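Local atomic coordinates of DsrH (PDB entry 2HY5), a protein that probably takes part in sulfur transfer during oxidation of intracellular sulfur, as one of the three kinds of subunit in the six-chain DsrEFH complex. Residues I3-N8 with E18-F23; S48-A53 with L57-L62. All blocks are in the same frame, centred on the assembly; numbering follows the deposited sequence.

Interaction 1. Residues I3-N8 with E18-F23; sequences ILHTVN and ESCLKF
The thiol sulfur of C20 lies between the side chains of H5 and V7, packed against carbon atoms of both and met by no polar group of the strand. SG sits 3.6 Å from H5 CB. It meets the imidazole obliquely, 4.5 Å from the ring centroid and 38° off the ring normal. This is a sulfur-aromatic approach made near the root of the ring, where H5 CG is 4.0 Å from the sulfur. On the opposite side of the ring plane, I3 CG2 sits over the ring centre at 3.7 Å, so the imidazole is held between a methyl group from its own strand and the sulfur from the helix. C20 puts its sulfur here with SG anti to the backbone N (chi1 170°), which extends it from the helix across to the strand. V7 adds CG2, the branch anti to its own carbonyl carbon, which lies 4.0 Å from C20 SG. The same methyl also rests against C20 CB at 3.9 Å. Strand 3-7 and helix 16-23 are the first two elements of a beta-alpha-beta unit in an open parallel sheet; C20 carries the contact of this helix with strand 3-7, and also touches V30 of the next strand. ND1 of the buried H5 is hydrogen-bonded to NE1 of W101 on strand 97-101, which limits rotation of the ring, and the two rings meet with their planes at about 40°. Other residues of the helix face the neighbouring DsrF chain, where K22 NZ forms a salt bridge with D85 of that subunit and F23 O a hydrogen bond with its S124.

Interaction 2. Residues S48-A53 with L57-L62; sequences SQVTEA and LKLYVL
L59 reaches from its strand to the helix in a fully extended form: CG is anti to the carbonyl carbon (chi1 -54°), and the next torsion, also extended, carries CD1 straight outward as the leading atom. That methyl arrives 3.6 Å from V50 CG1, the two side chains crossing at a slant, and also lies 3.8 Å from the backbone O of V50. V50 meets it with the branch that stands anti to its own backbone N. One turn along, A53 CB makes looser contacts, 4.4 Å from L59 CD1 and 4.3 Å from L57 CD1. These residues belong to the second half of a beta-alpha-beta unit, in which helix 47-53 packs on the sheet before the chain turns into strand 58-62. The turn is tied by one backbone hydrogen bond from L57 N to A53 O, 2.9 Å long; the carbonyl is met almost head-on, with a C=O...N angle of 168°. The first torsion of L57 (chi1 -53°) sets CG beside its backbone N, which brings CG to 3.8 Å from A53 O. L57 CB lies 3.6 Å from the same A53 O, and this last carbonyl of the helix is thus bordered by carbon next to its bond. Beyond the pair, L59 rests on V30 of the adjacent strand.

From the N terminus, strand 3-7 leads through a loop into helix 16-23, and interaction 1 closes that first loop. The chain then crosses to strand 29-32 and later enters helix 47-53; interaction 2 closes the short turn from this helix into strand 58-62. The two contacts are in series, neither nested nor crossed, with centres about 10 Å apart. Each lies within one of two successive beta-alpha-beta units, which share strand 29-32, set between strands 3-7 and 58-62 in the sheet. L21 of helix 16-23 touches both the end of helix 47-53, with CD2 3.8 Å from A53 CB, and the start of segment 57-62, with CD2 3.9 Å from L57 CD1.

Interaction 1. Residues I3-N8 with E18-F23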
loop_
_atom_site.group_PDB
_atom_site.type_symbol
_atom_site.label_atom_id
_atom_site.label_comp_id
_atom_site.label_asym_id
_atom_site.label_seq_id
_atom_site.Cartn_x
_atom_site.Cartn_y
_atom_site.Cartn_z
ATOM N N ILE C 3 -11.726 -3.862 -23.582
ATOM C CA ILE C 3 -11.185 -4.094 -22.247
ATOM C C ILE C 3 -11.848 -3.164 -21.248
ATOM O O ILE C 3 -12.121 -2.003 -21.554
ATOM C CB ILE C 3 -9.667 -3.796 -22.179
ATOM C CG1 ILE C 3 -8.903 -4.727 -23.119
ATOM C CG2 ILE C 3 -9.166 -3.944 -20.742
ATOM C CD1 ILE C 3 -7.421 -4.411 -23.200
ATOM N N LEU C 4 -12.114 -3.683 -20.054
ATOM C CA LEU C 4 -12.652 -2.860 -18.987
ATOM C C LEU C 4 -11.462 -2.642 -18.071
ATOM O O LEU C 4 -10.941 -3.593 -17.483
ATOM C CB LEU C 4 -13.753 -3.567 -18.191
ATOM C CG LEU C 4 -14.062 -2.836 -16.874
ATOM C CD1 LEU C 4 -14.727 -1.499 -17.167
ATOM C CD2 LEU C 4 -14.943 -3.696 -15.979
ATOM N N HIS C 5 -11.012 -1.399 -17.972
ATOM C CA HIS C 5 -9.891 -1.070 -17.101
ATOM C C HIS C 5 -10.465 -0.630 -15.764
ATOM O O HIS C 5 -11.446 0.117 -15.721
ATOM C CB HIS C 5 -9.084 0.090 -17.687
ATOM C CG HIS C 5 -8.519 -0.186 -19.044
ATOM N ND1 HIS C 5 -7.279 -0.758 -19.234
ATOM C CD2 HIS C 5 -9.027 0.021 -20.283
ATOM C CE1 HIS C 5 -7.046 -0.890 -20.527
ATOM N NE2 HIS C 5 -8.093 -0.425 -21.188
ATOM N N THR C 6 -9.871 -1.091 -14.668
ATOM C CA THR C 6 -10.344 -0.669 -13.356
ATOM C C THR C 6 -9.237 0.135 -12.687
ATOM O O THR C 6 -8.064 -0.239 -12.739
ATOM C CB THR C 6 -10.727 -1.868 -12.454
ATOM O OG1 THR C 6 -9.582 -2.703 -12.239
ATOM C CG2 THR C 6 -11.843 -2.689 -13.100
ATOM N N VAL C 7 -9.615 1.256 -12.084
ATOM C CA VAL C 7 -8.656 2.125 -11.398
ATOM C C VAL C 7 -9.196 2.377 -10.000
ATOM O O VAL C 7 -10.278 2.950 -9.849
ATOM C CB VAL C 7 -8.497 3.473 -12.134
ATOM C CG1 VAL C 7 -7.538 4.375 -11.369
ATOM C CG2 VAL C 7 -7.983 3.235 -13.550
ATOM N N ASN C 8 -8.449 1.963 -8.979
ATOM C CA ASN C 8 -8.920 2.135 -7.607
ATOM C C ASN C 8 -8.113 3.090 -6.746
ATOM O O ASN C 8 -8.376 3.207 -5.554
ATOM C CB ASN C 8 -8.975 0.780 -6.899
ATOM C CG ASN C 8 -7.595 0.201 -6.642
ATOM O OD1 ASN C 8 -7.406 -0.599 -5.727
ATOM N ND2 ASN C 8 -6.625 0.596 -7.459
ATOM N N GLU C 18 -3.339 7.934 -14.702
ATOM C CA GLU C 18 -2.618 8.485 -15.843
ATOM C C GLU C 18 -2.110 7.400 -16.790
ATOM O O GLU C 18 -2.194 7.549 -18.008
ATOM C CB GLU C 18 -1.456 9.357 -15.363
ATOM C CG GLU C 18 -1.909 10.599 -14.613
ATOM C CD GLU C 18 -0.758 11.505 -14.227
ATOM O OE1 GLU C 18 0.147 11.044 -13.498
ATOM O OE2 GLU C 18 -0.760 12.681 -14.651
ATOM N N SER C 19 -1.588 6.309 -16.238
ATOM C CA SER C 19 -1.087 5.221 -17.068
ATOM C C SER C 19 -2.244 4.555 -17.812
ATOM O O SER C 19 -2.125 4.199 -18.982
ATOM C CB SER C 19 -0.367 4.180 -16.209
ATOM O OG SER C 19 0.722 4.767 -15.520
ATOM N N CYS C 20 -3.367 4.392 -17.121
ATOM C CA CYS C 20 -4.537 3.769 -17.722
ATOM C C CYS C 20 -5.015 4.560 -18.933
ATOM O O CYS C 20 -5.202 4.003 -20.020
ATOM C CB CYS C 20 -5.672 3.679 -16.704
ATOM S SG CYS C 20 -7.258 3.200 -17.433
ATOM N N LEU C 21 -5.198 5.861 -18.745
ATOM C CA LEU C 21 -5.672 6.723 -19.821
ATOM C C LEU C 21 -4.725 6.767 -21.012
ATOM O O LEU C 21 -5.146 7.049 -22.135
ATOM C CB LEU C 21 -5.918 8.139 -19.289
ATOM C CG LEU C 21 -7.003 8.256 -18.211
ATOM C CD1 LEU C 21 -7.217 9.720 -17.864
ATOM C CD2 LEU C 21 -8.306 7.636 -18.705
ATOM N N LYS C 22 -3.447 6.488 -20.771
ATOM C CA LYS C 22 -2.461 6.489 -21.843
ATOM C C LYS C 22 -2.544 5.230 -22.704
ATOM O O LYS C 22 -2.388 5.294 -23.927
ATOM C CB LYS C 22 -1.043 6.599 -21.272
ATOM C CG LYS C 22 0.037 6.378 -22.319
ATOM C CD LYS C 22 1.436 6.537 -21.753
ATOM C CE LYS C 22 2.480 6.231 -22.821
ATOM N NZ LYS C 22 3.876 6.438 -22.345
ATOM N N PHE C 23 -2.802 4.090 -22.074
ATOM C CA PHE C 23 -2.849 2.831 -22.811
ATOM C C PHE C 23 -4.227 2.335 -23.234
ATOM O O PHE C 23 -4.328 1.471 -24.102
ATOM C CB PHE C 23 -2.126 1.738 -22.017
ATOM C CG PHE C 23 -0.654 1.994 -21.840
ATOM C CD1 PHE C 23 -0.162 2.548 -20.664
ATOM C CD2 PHE C 23 0.238 1.700 -22.863
ATOM C CE1 PHE C 23 1.194 2.815 -20.516
ATOM C CE2 PHE C 23 1.596 1.964 -22.727
ATOM C CZ PHE C 23 2.076 2.518 -21.549
#

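Interaction 2. Residues S48-A53 with L57-L62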
loop_
_atom_site.group_PDB
_atom_site.type_symbol
_atom_site.label_atom_id
_atom_site.label_comp_id
_atom_site.label_asym_id
_atom_site.label_seq_id
_atom_site.Cartn_x
_atom_site.Cartn_y
_atom_site.Cartn_z
ATOM N N SER C 48 -9.273 18.183 -16.770
ATOM C CA SER C 48 -8.909 18.354 -18.172
ATOM C C SER C 48 -8.552 17.047 -18.867
ATOM O O SER C 48 -9.061 16.751 -19.949
ATOM C CB SER C 48 -7.732 19.328 -18.302
ATOM O OG SER C 48 -8.102 20.633 -17.896
ATOM N N GLN C 49 -7.667 16.273 -18.252
ATOM C CA GLN C 49 -7.244 15.009 -18.837
ATOM C C GLN C 49 -8.350 13.962 -18.822
ATOM O O GLN C 49 -8.420 13.112 -19.710
ATOM C CB GLN C 49 -5.996 14.487 -18.120
ATOM C CG GLN C 49 -6.084 14.477 -16.605
ATOM C CD GLN C 49 -4.734 14.236 -15.950
ATOM O OE1 GLN C 49 -4.124 13.180 -16.126
ATOM N NE2 GLN C 49 -4.257 15.221 -15.194
ATOM N N VAL C 50 -9.218 14.016 -17.820
ATOM C CA VAL C 50 -10.317 13.063 -17.752
ATOM C C VAL C 50 -11.340 13.402 -18.836
ATOM O O VAL C 50 -11.826 12.517 -19.536
ATOM C CB VAL C 50 -10.990 13.084 -16.366
ATOM C CG1 VAL C 50 -12.185 12.133 -16.350
ATOM C CG2 VAL C 50 -9.981 12.667 -15.304
ATOM N N THR C 51 -11.645 14.687 -18.983
ATOM C CA THR C 51 -12.601 15.130 -19.991
ATOM C C THR C 51 -12.111 14.739 -21.382
ATOM O O THR C 51 -12.892 14.293 -22.223
ATOM C CB THR C 51 -12.810 16.654 -19.929
ATOM O OG1 THR C 51 -13.341 17.008 -18.643
ATOM C CG2 THR C 51 -13.780 17.106 -21.014
ATOM N N GLU C 52 -10.813 14.901 -21.621
ATOM C CA GLU C 52 -10.236 14.537 -22.907
ATOM C C GLU C 52 -10.439 13.047 -23.169
ATOM O O GLU C 52 -10.721 12.641 -24.294
ATOM C CB GLU C 52 -8.741 14.866 -22.932
ATOM C CG GLU C 52 -8.387 16.100 -23.746
ATOM C CD GLU C 52 -8.608 15.904 -25.235
ATOM O OE1 GLU C 52 -9.763 15.656 -25.644
ATOM O OE2 GLU C 52 -7.623 15.995 -26.000
ATOM N N ALA C 53 -10.301 12.238 -22.124
ATOM C CA ALA C 53 -10.461 10.791 -22.244
ATOM C C ALA C 53 -11.874 10.410 -22.676
ATOM O O ALA C 53 -12.068 9.433 -23.404
ATOM C CB ALA C 53 -10.119 10.117 -20.919
ATOM N N LEU C 57 -12.997 7.087 -24.781
ATOM C CA LEU C 57 -13.305 6.012 -23.842
ATOM C C LEU C 57 -14.649 6.228 -23.160
ATOM O O LEU C 57 -15.150 7.348 -23.104
ATOM C CB LEU C 57 -12.237 5.945 -22.748
ATOM C CG LEU C 57 -10.761 5.856 -23.137
ATOM C CD1 LEU C 57 -9.914 5.978 -21.874
ATOM C CD2 LEU C 57 -10.482 4.542 -23.861
ATOM N N LYS C 58 -15.225 5.144 -22.641
ATOM C CA LYS C 58 -16.475 5.212 -21.894
ATOM C C LYS C 58 -16.027 5.159 -20.433
ATOM O O LYS C 58 -15.419 4.177 -20.008
ATOM C CB LYS C 58 -17.362 4.001 -22.196
ATOM C CG LYS C 58 -17.731 3.838 -23.660
ATOM C CD LYS C 58 -18.581 2.591 -23.862
ATOM C CE LYS C 58 -18.983 2.419 -25.316
ATOM N NZ LYS C 58 -19.891 1.252 -25.504
ATOM N N LEU C 59 -16.309 6.212 -19.675
ATOM C CA LEU C 59 -15.896 6.263 -18.273
ATOM C C LEU C 59 -17.066 6.025 -17.328
ATOM O O LEU C 59 -18.172 6.530 -17.547
ATOM C CB LEU C 59 -15.269 7.624 -17.955
ATOM C CG LEU C 59 -14.107 8.114 -18.819
ATOM C CD1 LEU C 59 -13.595 9.436 -18.254
ATOM C CD2 LEU C 59 -12.993 7.078 -18.849
ATOM N N TYR C 60 -16.806 5.258 -16.274
ATOM C CA TYR C 60 -17.812 4.935 -15.268
ATOM C C TYR C 60 -17.216 5.161 -13.890
ATOM O O TYR C 60 -16.004 5.058 -13.711
ATOM C CB TYR C 60 -18.233 3.468 -15.371
ATOM C CG TYR C 60 -18.780 3.072 -16.715
ATOM C CD1 TYR C 60 -17.929 2.814 -17.789
ATOM C CD2 TYR C 60 -20.154 2.978 -16.922
ATOM C CE1 TYR C 60 -18.437 2.468 -19.040
ATOM C CE2 TYR C 60 -20.672 2.634 -18.171
ATOM C CZ TYR C 60 -19.809 2.384 -19.221
ATOM O OH TYR C 60 -20.323 2.070 -20.459
ATOM N N VAL C 61 -18.070 5.467 -12.922
ATOM C CA VAL C 61 -17.618 5.684 -11.558
ATOM C C VAL C 61 -18.563 4.920 -10.641
ATOM O O VAL C 61 -19.768 4.894 -10.877
ATOM C CB VAL C 61 -17.617 7.197 -11.204
ATOM C CG1 VAL C 61 -19.021 7.771 -11.292
ATOM C CG2 VAL C 61 -17.043 7.405 -9.816
ATOM N N LEU C 62 -18.021 4.285 -9.604
ATOM C CA LEU C 62 -18.851 3.505 -8.690
ATOM C C LEU C 62 -19.562 4.400 -7.674
ATOM O O LEU C 62 -18.935 4.987 -6.793
ATOM C CB LEU C 62 -17.994 2.449 -7.977
ATOM C CG LEU C 62 -18.753 1.391 -7.173
ATOM C CD1 LEU C 62 -19.649 0.556 -8.086
ATOM C CD2 LEU C 62 -17.747 0.501 -6.469
#